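Local structure of 24-sterol C-methyltransferase (Haloferax volcanii, 6F5Z) at residues Tyr137-Tyr142 with Thr218-Gly223; Asn146-Glu151 with Met209-Arg214; Met34-Gly39 with Asp58-Gly63; Val104-Ser109 with Gly133-Cys138. The protein is probably an S-adenosylmethionine-dependent methyltransferase of unconfirmed substrate that binds S-adenosyl-L-homocysteine and forms a complex with the activator Trm112. All coordinates share one frame; numbering follows the deposited sequence.

Contact 1. Residues Tyr137-Tyr142 with Thr218-Gly223; sequences YCAVNY and TLLTVG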
loop_
_atom_site.group_PDB
_atom_site.type_symbol
_atom_site.label_atom_id
_atom_site.label_comp_id
_atom_site.label_asym_id
_atom_site.label_seq_id
_atom_site.Cartn_x
_atom_site.Cartn_y
_atom_site.Cartn_z
ATOM N N TYR B 137 1.024 8.636 3.845
ATOM C CA TYR B 137 2.271 7.984 3.449
ATOM C C TYR B 137 3.358 8.564 4.366
ATOM O O TYR B 137 3.695 9.750 4.229
ATOM C CB TYR B 137 2.566 8.259 1.960
ATOM C CG TYR B 137 1.949 7.216 1.059
ATOM C CD1 TYR B 137 0.567 7.098 0.937
ATOM C CD2 TYR B 137 2.747 6.343 0.328
ATOM C CE1 TYR B 137 -0.008 6.074 0.179
ATOM C CE2 TYR B 137 2.187 5.328 -0.452
ATOM C CZ TYR B 137 0.810 5.185 -0.509
ATOM O OH TYR B 137 0.284 4.154 -1.252
ATOM N N CYS B 138 3.871 7.736 5.290
ATOM C CA CYS B 138 4.828 8.158 6.281
ATOM C C CYS B 138 6.165 7.477 5.988
ATOM O O CYS B 138 6.295 6.266 6.214
ATOM C CB CYS B 138 4.297 7.735 7.653
ATOM S SG CYS B 138 5.365 8.221 9.025
ATOM N N ALA B 139 7.154 8.273 5.497
ATOM C CA ALA B 139 8.436 7.685 5.123
ATOM C C ALA B 139 9.491 8.238 6.070
ATOM O O ALA B 139 9.554 9.472 6.270
ATOM C CB ALA B 139 8.777 8.043 3.692
ATOM N N VAL B 140 10.301 7.344 6.663
ATOM C CA VAL B 140 11.265 7.771 7.657
ATOM C C VAL B 140 12.552 6.989 7.518
ATOM O O VAL B 140 12.515 5.779 7.257
ATOM C CB VAL B 140 10.741 7.645 9.114
ATOM C CG1 VAL B 140 9.535 8.557 9.373
ATOM C CG2 VAL B 140 10.401 6.199 9.469
ATOM N N ASN B 141 13.690 7.660 7.821
ATOM C CA ASN B 141 14.986 6.992 7.865
ATOM C C ASN B 141 15.468 6.765 9.292
ATOM O O ASN B 141 16.422 6.015 9.472
ATOM C CB ASN B 141 16.056 7.767 7.056
ATOM C CG ASN B 141 15.758 7.739 5.581
ATOM O OD1 ASN B 141 15.010 6.895 5.127
ATOM N ND2 ASN B 141 16.295 8.665 4.804
ATOM N N TYR B 142 14.815 7.389 10.284
ATOM C CA TYR B 142 15.170 7.245 11.691
ATOM C C TYR B 142 14.121 6.298 12.287
ATOM O O TYR B 142 12.957 6.692 12.434
ATOM C CB TYR B 142 15.129 8.611 12.381
ATOM C CG TYR B 142 15.439 8.557 13.860
ATOM C CD1 TYR B 142 16.745 8.350 14.314
ATOM C CD2 TYR B 142 14.439 8.730 14.800
ATOM C CE1 TYR B 142 17.045 8.342 15.679
ATOM C CE2 TYR B 142 14.728 8.758 16.167
ATOM C CZ TYR B 142 16.029 8.547 16.598
ATOM O OH TYR B 142 16.309 8.577 17.947
ATOM N N THR B 218 14.700 3.215 3.547
ATOM C CA THR B 218 13.669 4.065 4.132
ATOM C C THR B 218 12.470 3.214 4.520
ATOM O O THR B 218 11.994 2.413 3.718
ATOM C CB THR B 218 13.221 5.099 3.075
ATOM O OG1 THR B 218 14.344 5.958 2.790
ATOM C CG2 THR B 218 12.085 5.992 3.540
ATOM N N LEU B 219 11.960 3.422 5.745
ATOM C CA LEU B 219 10.747 2.709 6.141
ATOM C C LEU B 219 9.537 3.507 5.638
ATOM O O LEU B 219 9.449 4.718 5.857
ATOM C CB LEU B 219 10.700 2.643 7.689
ATOM C CG LEU B 219 9.325 2.246 8.305
ATOM C CD1 LEU B 219 8.959 0.828 7.938
ATOM C CD2 LEU B 219 9.406 2.297 9.840
ATOM N N LEU B 220 8.580 2.825 4.985
ATOM C CA LEU B 220 7.351 3.463 4.574
ATOM C C LEU B 220 6.204 2.745 5.238
ATOM O O LEU B 220 6.111 1.519 5.114
ATOM C CB LEU B 220 7.153 3.387 3.047
ATOM C CG LEU B 220 5.763 3.824 2.526
ATOM C CD1 LEU B 220 5.554 5.356 2.734
ATOM C CD2 LEU B 220 5.625 3.468 1.019
ATOM N N THR B 221 5.302 3.525 5.912
ATOM C CA THR B 221 4.077 2.914 6.455
ATOM C C THR B 221 2.923 3.698 5.853
ATOM O O THR B 221 2.959 4.927 5.823
ATOM C CB THR B 221 4.037 3.015 7.993
ATOM O OG1 THR B 221 5.292 2.557 8.543
ATOM C CG2 THR B 221 2.892 2.170 8.612
ATOM N N VAL B 222 1.902 2.984 5.350
ATOM C CA VAL B 222 0.740 3.612 4.697
ATOM C C VAL B 222 -0.506 3.354 5.533
ATOM O O VAL B 222 -0.777 2.187 5.851
ATOM C CB VAL B 222 0.544 3.032 3.291
ATOM C CG1 VAL B 222 -0.710 3.595 2.602
ATOM C CG2 VAL B 222 1.785 3.320 2.428
ATOM N N GLY B 223 -1.192 4.425 5.918
ATOM C CA GLY B 223 -2.428 4.335 6.690
ATOM C C GLY B 223 -3.611 4.884 5.906
ATOM O O GLY B 223 -3.446 5.715 5.019
HETATM O O HOH W 1 6.814 4.877 8.636
HETATM O O HOH W 2 16.146 8.715 1.790
#
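With CG of Y137 anti to its carbonyl carbon (chi1 -89°) and CG2 of V222 likewise anti to its own, the tyrosine ring and the valine run alongside each other on the same face of the sheet. V222 CG2 is thereby laid over one ring face, 3.6 Å from the centroid of the Y137 ring and 16° off its normal, a CH-pi contact, while V222 CG1, anti to the backbone N, meets Y137 CE1. L220 CD1 approaches the same ring obliquely, 3.8 Å from Y137 CD2, and touches A139 CB. The ring end stays beside V222, and Y137 OH is hydrogen-bonded to A180 O of the second subunit. This is the antiparallel junction of strands 134-140 and 218-224 in the seven-stranded sheet of a Rossmann-like class I methyltransferase (order 3-2-1-4-5-7-6); the axes of 137-140 and 218-223 are 163° apart. Two hydrogen-bonded pairs, C138 with T221 and V140 with L219, frame the non-hydrogen-bonded pair A139 and L220; T221 N to C138 O measures 2.9 Å. On the face bearing C138, V140, L219 and T221, V140 CG2 lies 4.0 Å from L219 CB, and helix 165-174 covers this side through F172 and Y168. C138 O accepts a second bond, from a water that also bonds T221 OG1 at 2.8 Å; that hydroxyl pairs with Q182 as well. Beyond the last bridge, T218 OG1 donates to N141 OD1 over 2.6 Å, in the amide plane and on a lone pair, while T26 OG1 is hydrogen-bonded to the same threonine hydroxyl.

Contact 2. Residues Asn146-Glu151 with Met209-Arg214; sequences NVHSHE and MVERYR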
loop_
_atom_site.group_PDB
_atom_site.type_symbol
_atom_site.label_atom_id
_atom_site.label_comp_id
_atom_site.label_asym_id
_atom_site.label_seq_id
_atom_site.Cartn_x
_atom_site.Cartn_y
_atom_site.Cartn_z
ATOM N N ASN B 146 16.876 0.477 11.882
ATOM C CA ASN B 146 18.014 1.092 11.167
ATOM C C ASN B 146 19.032 1.488 12.244
ATOM O O ASN B 146 19.048 2.609 12.735
ATOM C CB ASN B 146 17.562 2.268 10.306
ATOM C CG ASN B 146 18.701 2.943 9.582
ATOM O OD1 ASN B 146 19.833 2.427 9.530
ATOM N ND2 ASN B 146 18.438 4.139 9.065
ATOM N N VAL B 147 19.870 0.511 12.633
ATOM C CA VAL B 147 20.770 0.683 13.771
ATOM C C VAL B 147 21.706 1.900 13.593
ATOM O O VAL B 147 21.980 2.605 14.569
ATOM C CB VAL B 147 21.511 -0.634 14.127
ATOM C CG1 VAL B 147 22.236 -1.220 12.923
ATOM C CG2 VAL B 147 22.454 -0.466 15.324
ATOM N N HIS B 148 22.122 2.170 12.343
ATOM C CA HIS B 148 22.992 3.282 11.973
ATOM C C HIS B 148 22.362 4.655 12.255
ATOM O O HIS B 148 23.065 5.667 12.329
ATOM C CB HIS B 148 23.326 3.172 10.479
ATOM C CG HIS B 148 23.422 1.766 9.982
ATOM N ND1 HIS B 148 22.297 1.070 9.580
ATOM C CD2 HIS B 148 24.501 0.952 9.873
ATOM C CE1 HIS B 148 22.735 -0.124 9.207
ATOM N NE2 HIS B 148 24.051 -0.236 9.345
ATOM N N SER B 149 21.012 4.708 12.391
ATOM C CA SER B 149 20.340 5.985 12.628
ATOM C C SER B 149 20.264 6.339 14.079
ATOM O O SER B 149 19.912 7.468 14.396
ATOM C CB SER B 149 18.922 5.975 12.051
ATOM O OG SER B 149 18.022 5.134 12.760
ATOM N N HIS B 150 20.506 5.369 14.970
ATOM C CA HIS B 150 20.317 5.622 16.405
ATOM C C HIS B 150 21.140 6.829 16.890
ATOM O O HIS B 150 20.616 7.706 17.594
ATOM C CB HIS B 150 20.675 4.381 17.220
ATOM C CG HIS B 150 19.801 3.194 16.974
ATOM N ND1 HIS B 150 19.996 2.023 17.655
ATOM C CD2 HIS B 150 18.758 3.035 16.121
ATOM C CE1 HIS B 150 19.084 1.175 17.199
ATOM N NE2 HIS B 150 18.310 1.750 16.284
ATOM N N GLU B 151 22.395 6.929 16.415
ATOM C CA GLU B 151 23.291 8.022 16.801
ATOM C C GLU B 151 22.838 9.398 16.319
ATOM O O GLU B 151 23.400 10.387 16.767
ATOM C CB GLU B 151 24.742 7.738 16.365
ATOM C CG GLU B 151 24.965 7.817 14.861
ATOM C CD GLU B 151 26.128 6.982 14.359
ATOM O OE1 GLU B 151 25.905 5.798 14.011
ATOM O OE2 GLU B 151 27.260 7.515 14.312
ATOM N N MET B 209 27.574 0.318 5.519
ATOM C CA MET B 209 26.984 1.245 4.551
ATOM C C MET B 209 26.000 0.489 3.654
ATOM O O MET B 209 24.900 0.986 3.374
ATOM C CB MET B 209 28.076 1.927 3.717
ATOM C CG MET B 209 27.533 3.087 2.937
ATOM S SD MET B 209 28.882 3.958 2.092
ATOM C CE MET B 209 27.934 5.394 1.466
ATOM N N VAL B 210 26.384 -0.717 3.197
ATOM C CA VAL B 210 25.500 -1.506 2.329
ATOM C C VAL B 210 24.231 -1.823 3.121
ATOM O O VAL B 210 23.139 -1.676 2.579
ATOM C CB VAL B 210 26.189 -2.810 1.847
ATOM C CG1 VAL B 210 25.191 -3.753 1.177
ATOM C CG2 VAL B 210 27.323 -2.486 0.891
ATOM N N GLU B 211 24.362 -2.251 4.383
ATOM C CA GLU B 211 23.203 -2.594 5.210
ATOM C C GLU B 211 22.285 -1.374 5.362
ATOM O O GLU B 211 21.074 -1.484 5.152
ATOM C CB GLU B 211 23.666 -3.111 6.581
ATOM C CG GLU B 211 22.527 -3.638 7.416
ATOM C CD GLU B 211 23.008 -4.114 8.772
ATOM O OE1 GLU B 211 23.649 -3.318 9.498
ATOM O OE2 GLU B 211 22.787 -5.306 9.078
ATOM N N ARG B 212 22.856 -0.202 5.635
ATOM C CA ARG B 212 22.074 1.025 5.809
ATOM C C ARG B 212 21.214 1.318 4.573
ATOM O O ARG B 212 20.012 1.593 4.689
ATOM C CB ARG B 212 22.980 2.252 6.098
ATOM C CG ARG B 212 22.294 3.620 5.913
ATOM C CD ARG B 212 21.153 3.840 6.909
ATOM N NE ARG B 212 20.542 5.139 6.625
ATOM C CZ ARG B 212 19.559 5.320 5.739
ATOM N NH1 ARG B 212 19.045 4.286 5.082
ATOM N NH2 ARG B 212 19.102 6.543 5.488
ATOM N N TYR B 213 21.852 1.315 3.399
ATOM C CA TYR B 213 21.169 1.793 2.203
ATOM C C TYR B 213 20.513 0.733 1.355
ATOM O O TYR B 213 19.431 0.999 0.824
ATOM C CB TYR B 213 22.137 2.659 1.355
ATOM C CG TYR B 213 22.545 3.932 2.082
ATOM C CD1 TYR B 213 21.626 4.949 2.321
ATOM C CD2 TYR B 213 23.856 4.127 2.519
ATOM C CE1 TYR B 213 21.977 6.093 3.034
ATOM C CE2 TYR B 213 24.218 5.281 3.221
ATOM C CZ TYR B 213 23.277 6.265 3.462
ATOM O OH TYR B 213 23.604 7.420 4.138
ATOM N N ARG B 214 21.194 -0.406 1.121
ATOM C CA ARG B 214 20.641 -1.425 0.222
ATOM C C ARG B 214 19.707 -2.356 0.964
ATOM O O ARG B 214 18.794 -2.884 0.318
ATOM C CB ARG B 214 21.773 -2.236 -0.471
ATOM C CG ARG B 214 22.829 -1.387 -1.206
ATOM C CD ARG B 214 22.291 -0.492 -2.320
ATOM N NE ARG B 214 23.368 -0.100 -3.220
ATOM C CZ ARG B 214 23.896 1.123 -3.321
ATOM N NH1 ARG B 214 23.398 2.138 -2.608
ATOM N NH2 ARG B 214 24.934 1.338 -4.126
#
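H148 lies across R212 of helix 206-216, and the close packing of this contact gathers there. The histidine is modelled in two conformers; in the one described, R212 CB stands over one face of the imidazole, 3.9 Å from the centroid of the H148 ring and 15° off its normal, a CH-pi contact. V147 CG1 lies over the opposite face, and a nearly straight bond from H148 ND1 to N146 OD1 (2.8 Å, 165° at the hydrogen) orients the ring, the acceptor within 3° of the ring plane. N146 OD1 also lies 3.3 Å from R212 CD. N146 ND2 sits over one guanidinium face, 3.4 Å from R212 NE; both are donors, so no bond joins them, and ND2 instead donates to N141 O. The other guanidinium face is covered by Y213 CE1.

The E211 side is looser and partly exposed: its extended chain brings OE1 to 3.1 Å from H148 NE2 at the ring edge, and V147 CG1 lies 4.3 Å from E211 OE1. W203 and F216 also meet the H148 ring. With ND1 as donor and a carboxylate oxygen near NE2, this conformer might favour a protonated imidazole, a tentative inference since its charge is not observed.

Contact 3. Residues Met34-Gly39 with Asp58-Gly63; sequences MPVEEG and DTKGIG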
loop_
_atom_site.group_PDB
_atom_site.type_symbol
_atom_site.label_atom_id
_atom_site.label_comp_id
_atom_site.label_asym_id
_atom_site.label_seq_id
_atom_site.Cartn_x
_atom_site.Cartn_y
_atom_site.Cartn_z
ATOM N N MET B 34 1.513 6.331 -4.299
ATOM C CA MET B 34 0.326 7.017 -3.782
ATOM C C MET B 34 -0.834 6.927 -4.743
ATOM O O MET B 34 -0.661 7.198 -5.938
ATOM C CB MET B 34 0.640 8.472 -3.413
ATOM C CG MET B 34 1.608 8.540 -2.303
ATOM S SD MET B 34 1.858 10.255 -1.745
ATOM C CE MET B 34 0.293 10.581 -0.839
ATOM N N PRO B 35 -2.034 6.577 -4.224
ATOM C CA PRO B 35 -3.198 6.380 -5.116
ATOM C C PRO B 35 -3.921 7.685 -5.433
ATOM O O PRO B 35 -5.128 7.829 -5.230
ATOM C CB PRO B 35 -4.081 5.461 -4.264
ATOM C CG PRO B 35 -3.834 5.925 -2.904
ATOM C CD PRO B 35 -2.360 6.241 -2.819
ATOM N N VAL B 36 -3.153 8.658 -5.911
ATOM C CA VAL B 36 -3.689 9.976 -6.247
ATOM C C VAL B 36 -4.538 9.911 -7.485
ATOM O O VAL B 36 -4.126 9.316 -8.491
ATOM C CB VAL B 36 -2.474 10.917 -6.512
ATOM C CG1 VAL B 36 -2.918 12.243 -7.140
ATOM C CG2 VAL B 36 -1.695 11.156 -5.227
ATOM N N GLU B 37 -5.670 10.637 -7.452
ATOM C CA GLU B 37 -6.533 10.857 -8.608
ATOM C C GLU B 37 -6.247 12.292 -9.042
ATOM O O GLU B 37 -5.951 13.154 -8.211
ATOM C CB GLU B 37 -8.011 10.721 -8.263
ATOM C CG GLU B 37 -8.421 9.309 -7.868
ATOM C CD GLU B 37 -8.149 8.220 -8.899
ATOM O OE1 GLU B 37 -7.961 8.533 -10.099
ATOM O OE2 GLU B 37 -8.053 7.047 -8.479
ATOM N N GLU B 38 -6.309 12.551 -10.360
ATOM C CA GLU B 38 -6.094 13.907 -10.835
ATOM C C GLU B 38 -7.033 14.852 -10.100
ATOM O O GLU B 38 -8.241 14.573 -9.947
ATOM C CB GLU B 38 -6.398 14.002 -12.346
ATOM C CG GLU B 38 -5.373 13.287 -13.224
ATOM C CD GLU B 38 -5.549 11.795 -13.424
ATOM O OE1 GLU B 38 -6.458 11.202 -12.801
ATOM O OE2 GLU B 38 -4.817 11.232 -14.270
ATOM N N GLY B 39 -6.456 15.985 -9.651
ATOM C CA GLY B 39 -7.238 16.979 -8.940
ATOM C C GLY B 39 -7.215 16.860 -7.422
ATOM O O GLY B 39 -7.734 17.730 -6.711
ATOM N N ASP B 58 3.518 16.932 -11.065
ATOM C CA ASP B 58 4.100 16.550 -12.355
ATOM C C ASP B 58 3.795 15.129 -12.799
ATOM O O ASP B 58 3.673 14.878 -14.013
ATOM C CB ASP B 58 5.624 16.774 -12.332
ATOM C CG ASP B 58 6.042 18.222 -12.087
ATOM O OD1 ASP B 58 5.205 19.143 -12.324
ATOM O OD2 ASP B 58 7.188 18.440 -11.601
ATOM N N THR B 59 3.701 14.173 -11.867
ATOM C CA THR B 59 3.531 12.754 -12.229
ATOM C C THR B 59 2.132 12.196 -11.989
ATOM O O THR B 59 1.793 11.153 -12.552
ATOM C CB THR B 59 4.534 11.858 -11.488
ATOM O OG1 THR B 59 4.269 11.910 -10.077
ATOM C CG2 THR B 59 5.989 12.218 -11.806
ATOM N N LYS B 60 1.359 12.822 -11.101
ATOM C CA LYS B 60 0.043 12.284 -10.771
ATOM C C LYS B 60 -1.091 13.304 -10.929
ATOM O O LYS B 60 -2.259 12.932 -10.853
ATOM C CB LYS B 60 0.053 11.642 -9.381
ATOM C CG LYS B 60 0.825 10.312 -9.427
ATOM C CD LYS B 60 0.721 9.530 -8.155
ATOM C CE LYS B 60 1.625 8.318 -8.109
ATOM N NZ LYS B 60 1.234 7.225 -9.046
ATOM N N GLY B 61 -0.740 14.552 -11.214
ATOM C CA GLY B 61 -1.719 15.606 -11.460
ATOM C C GLY B 61 -2.561 16.029 -10.268
ATOM O O GLY B 61 -3.743 16.342 -10.420
ATOM N N ILE B 62 -1.980 16.077 -9.062
ATOM C CA ILE B 62 -2.726 16.607 -7.935
ATOM C C ILE B 62 -3.188 18.011 -8.280
ATOM O O ILE B 62 -2.558 18.709 -9.087
ATOM C CB ILE B 62 -1.922 16.586 -6.614
ATOM C CG1 ILE B 62 -0.657 17.463 -6.668
ATOM C CG2 ILE B 62 -1.568 15.155 -6.241
ATOM C CD1 ILE B 62 -0.068 17.758 -5.238
ATOM N N GLY B 63 -4.312 18.391 -7.695
ATOM C CA GLY B 63 -4.907 19.680 -7.995
ATOM C C GLY B 63 -4.529 20.793 -7.067
ATOM O O GLY B 63 -4.508 21.965 -7.478
HETATM O O HOH W 3 -0.347 5.176 -7.752
HETATM O O HOH W 4 -3.209 10.392 -10.988
#
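Backbone pairing joins G39 to G61, with G39 N donating to G61 O over 2.8 Å at 169°. The contact belongs to the Rossmann-like methyltransferase fold: the loop between helix 16-33 and strand 41-45 meets the end of helix 51-60, where G61, at positive phi (67°), leaves the helical path toward strand 64-69. E38 CA adds a CA-H...O contact to the same G61 oxygen at 3.4 Å. Beside this pairing, V36 packs its two methyls against the second segment. Its CG1, anti to the backbone N (chi1 169°), presses on I62 CG2 at 3.3 Å, tighter than usual van der Waals contact, and also meets K60 CB at 3.8 Å. I62 in turn rests on L53 and L56 of helix 51-60. The K60 chain runs past V36 CB, passes M34 O with its CE, and turns at its last torsion so that NZ bonds A32 O. E37 points away from this contact and forms salt bridges with R169 and R173 of the second subunit. One water accepts from K60 NZ and lies 2.7 Å from M34 O; another bridges the segments, donating to both V36 O, at 2.9 Å, and K60 O, at 2.7 Å.

Contact 4. Residues Val104-Ser109 with Gly133-Cys138; sequences VDHVWS and GGTFYC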
loop_
_atom_site.group_PDB
_atom_site.type_symbol
_atom_site.label_atom_id
_atom_site.label_comp_id
_atom_site.label_asym_id
_atom_site.label_seq_id
_atom_site.Cartn_x
_atom_site.Cartn_y
_atom_site.Cartn_z
ATOM N N VAL B 104 -8.844 16.796 3.307
ATOM C CA VAL B 104 -7.603 16.452 2.571
ATOM C C VAL B 104 -7.702 15.075 1.980
ATOM O O VAL B 104 -8.121 14.137 2.668
ATOM C CB VAL B 104 -6.372 16.639 3.512
ATOM C CG1 VAL B 104 -5.086 16.180 2.858
ATOM C CG2 VAL B 104 -6.257 18.121 3.915
ATOM N N ASP B 105 -7.276 14.919 0.704
ATOM C CA ASP B 105 -7.346 13.573 0.118
ATOM C C ASP B 105 -6.201 12.677 0.570
ATOM O O ASP B 105 -6.424 11.483 0.782
ATOM C CB ASP B 105 -7.376 13.655 -1.412
ATOM C CG ASP B 105 -8.624 14.370 -1.932
ATOM O OD1 ASP B 105 -9.734 13.859 -1.704
ATOM O OD2 ASP B 105 -8.496 15.507 -2.421
ATOM N N HIS B 106 -4.959 13.231 0.652
ATOM C CA HIS B 106 -3.824 12.426 1.098
ATOM C C HIS B 106 -2.828 13.298 1.830
ATOM O O HIS B 106 -2.745 14.510 1.575
ATOM C CB HIS B 106 -3.082 11.761 -0.073
ATOM C CG HIS B 106 -3.957 10.943 -0.950
ATOM N ND1 HIS B 106 -4.514 11.465 -2.124
ATOM C CD2 HIS B 106 -4.406 9.687 -0.757
ATOM C CE1 HIS B 106 -5.275 10.495 -2.605
ATOM N NE2 HIS B 106 -5.265 9.414 -1.827
ATOM N N VAL B 107 -2.098 12.670 2.758
ATOM C CA VAL B 107 -1.023 13.373 3.489
ATOM C C VAL B 107 0.254 12.575 3.217
ATOM O O VAL B 107 0.267 11.337 3.277
ATOM C CB VAL B 107 -1.325 13.395 5.013
ATOM C CG1 VAL B 107 -0.150 13.983 5.808
ATOM C CG2 VAL B 107 -2.588 14.208 5.292
ATOM N N TRP B 108 1.346 13.306 2.930
ATOM C CA TRP B 108 2.668 12.767 2.704
ATOM C C TRP B 108 3.604 13.365 3.746
ATOM O O TRP B 108 3.497 14.546 4.073
ATOM C CB TRP B 108 3.172 13.235 1.315
ATOM C CG TRP B 108 4.661 13.128 1.122
ATOM C CD1 TRP B 108 5.588 14.111 1.347
ATOM C CD2 TRP B 108 5.398 11.949 0.755
ATOM N NE1 TRP B 108 6.867 13.629 1.085
ATOM C CE2 TRP B 108 6.775 12.293 0.754
ATOM C CE3 TRP B 108 5.022 10.627 0.429
ATOM C CZ2 TRP B 108 7.764 11.392 0.344
ATOM C CZ3 TRP B 108 6.007 9.716 0.067
ATOM C CH2 TRP B 108 7.371 10.096 0.069
ATOM N N SER B 109 4.538 12.567 4.244
ATOM C CA SER B 109 5.598 13.110 5.071
ATOM C C SER B 109 6.860 12.273 4.881
ATOM O O SER B 109 6.824 11.051 5.015
ATOM C CB SER B 109 5.168 13.202 6.527
ATOM O OG SER B 109 6.210 13.742 7.327
ATOM N N GLY B 133 -11.128 7.164 3.656
ATOM C CA GLY B 133 -10.542 6.511 2.497
ATOM C C GLY B 133 -9.253 7.169 2.023
ATOM O O GLY B 133 -8.585 6.633 1.138
ATOM N N GLY B 134 -8.939 8.349 2.562
ATOM C CA GLY B 134 -7.697 9.050 2.234
ATOM C C GLY B 134 -6.501 8.365 2.869
ATOM O O GLY B 134 -6.673 7.636 3.850
ATOM N N THR B 135 -5.279 8.636 2.348
ATOM C CA THR B 135 -4.107 7.925 2.846
ATOM C C THR B 135 -3.077 8.827 3.452
ATOM O O THR B 135 -3.041 10.030 3.164
ATOM C CB THR B 135 -3.389 7.096 1.736
ATOM O OG1 THR B 135 -2.715 7.980 0.819
ATOM C CG2 THR B 135 -4.349 6.138 1.003
ATOM N N PHE B 136 -2.316 8.245 4.381
ATOM C CA PHE B 136 -1.146 8.895 4.959
ATOM C C PHE B 136 0.043 8.024 4.553
ATOM O O PHE B 136 0.100 6.844 4.935
ATOM C CB PHE B 136 -1.250 8.992 6.515
ATOM C CG PHE B 136 0.019 9.498 7.193
ATOM C CD1 PHE B 136 0.774 10.528 6.620
ATOM C CD2 PHE B 136 0.410 8.998 8.428
ATOM C CE1 PHE B 136 1.921 10.998 7.247
ATOM C CE2 PHE B 136 1.526 9.502 9.077
ATOM C CZ PHE B 136 2.277 10.498 8.489
ATOM N N TYR B 137 1.024 8.636 3.845
ATOM C CA TYR B 137 2.271 7.984 3.449
ATOM C C TYR B 137 3.358 8.564 4.366
ATOM O O TYR B 137 3.695 9.750 4.229
ATOM C CB TYR B 137 2.566 8.259 1.960
ATOM C CG TYR B 137 1.949 7.216 1.059
ATOM C CD1 TYR B 137 0.567 7.098 0.937
ATOM C CD2 TYR B 137 2.747 6.343 0.328
ATOM C CE1 TYR B 137 -0.008 6.074 0.179
ATOM C CE2 TYR B 137 2.187 5.328 -0.452
ATOM C CZ TYR B 137 0.810 5.185 -0.509
ATOM O OH TYR B 137 0.284 4.154 -1.252
ATOM N N CYS B 138 3.871 7.736 5.290
ATOM C CA CYS B 138 4.828 8.158 6.281
ATOM C C CYS B 138 6.165 7.477 5.988
ATOM O O CYS B 138 6.295 6.266 6.214
ATOM C CB CYS B 138 4.297 7.735 7.653
ATOM S SG CYS B 138 5.365 8.221 9.025
HETATM O O HOH W 5 -7.438 6.717 -1.351
#
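Neighbouring parallel strands of the central methyltransferase sheet meet here, 104-110 and 134-140, linked by the crossover through helix 119-129; the axes of 106-109 and 134-138 lie 4.7 Å apart and only 2° from parallel. V107 and S109 are each bonded to the facing strand, V107 N donating to T135 O at 2.8 Å and S109 N to Y137 O at 2.9 Å. The return bond, Y137 N to V107 O, is 2.9 Å long, so V107 is gripped through both its N and its O. At the entry to the strands the bond from T135 N to D105 O is weak.

On one face of the sheet V107 and S109 meet F136. F136 CG is anti to its backbone N (chi1 173°), which swings CD1 to 3.7 Å from V107 CG1, an apolar contact, and CE1 to 4.0 Å from S109 CB; S109 CB and V107 O both lie at the ring edge. F136 also meets the ring of F172 and touches L123 and I126 of helix 119-129, while S109 OG bonds L45 O of the adjoining strand. On the other face the W108 and Y137 side chains cross at about a right angle, W108 CE3 3.7 Å from Y137 CB, and W108 also packs on A27, A30 and L31 of helix 16-33. The W108 side chain comes within about 5 Å of the bound S-adenosyl-L-homocysteine. Parallel strands joined by a helical crossover, with helices packed on both faces, are typical of the Rossmann-like alpha/beta fold of class I methyltransferases.

Overall arrangement
From the N terminus, contact 3 closes first, a short loop through strand 41-45 and helix 51-60. Contact 4 closes next in series, spanning helix 119-129, and M34 and P35 of contact 3 touch H106 and Y137 of contact 4. Contact 1 opens on the strand where contact 4 ends, sharing Y137 and C138, and closes only at 218-223; contact 2 is nested inside that long loop, tied to contact 1 by N141 O and N146 ND2, 2.8 Å apart. Contacts 1 and 4 thus join three neighbouring strands of one sheet. Contacts 2 and 3 lie on opposite sides of the chain's centre, their centres about 32 Å apart.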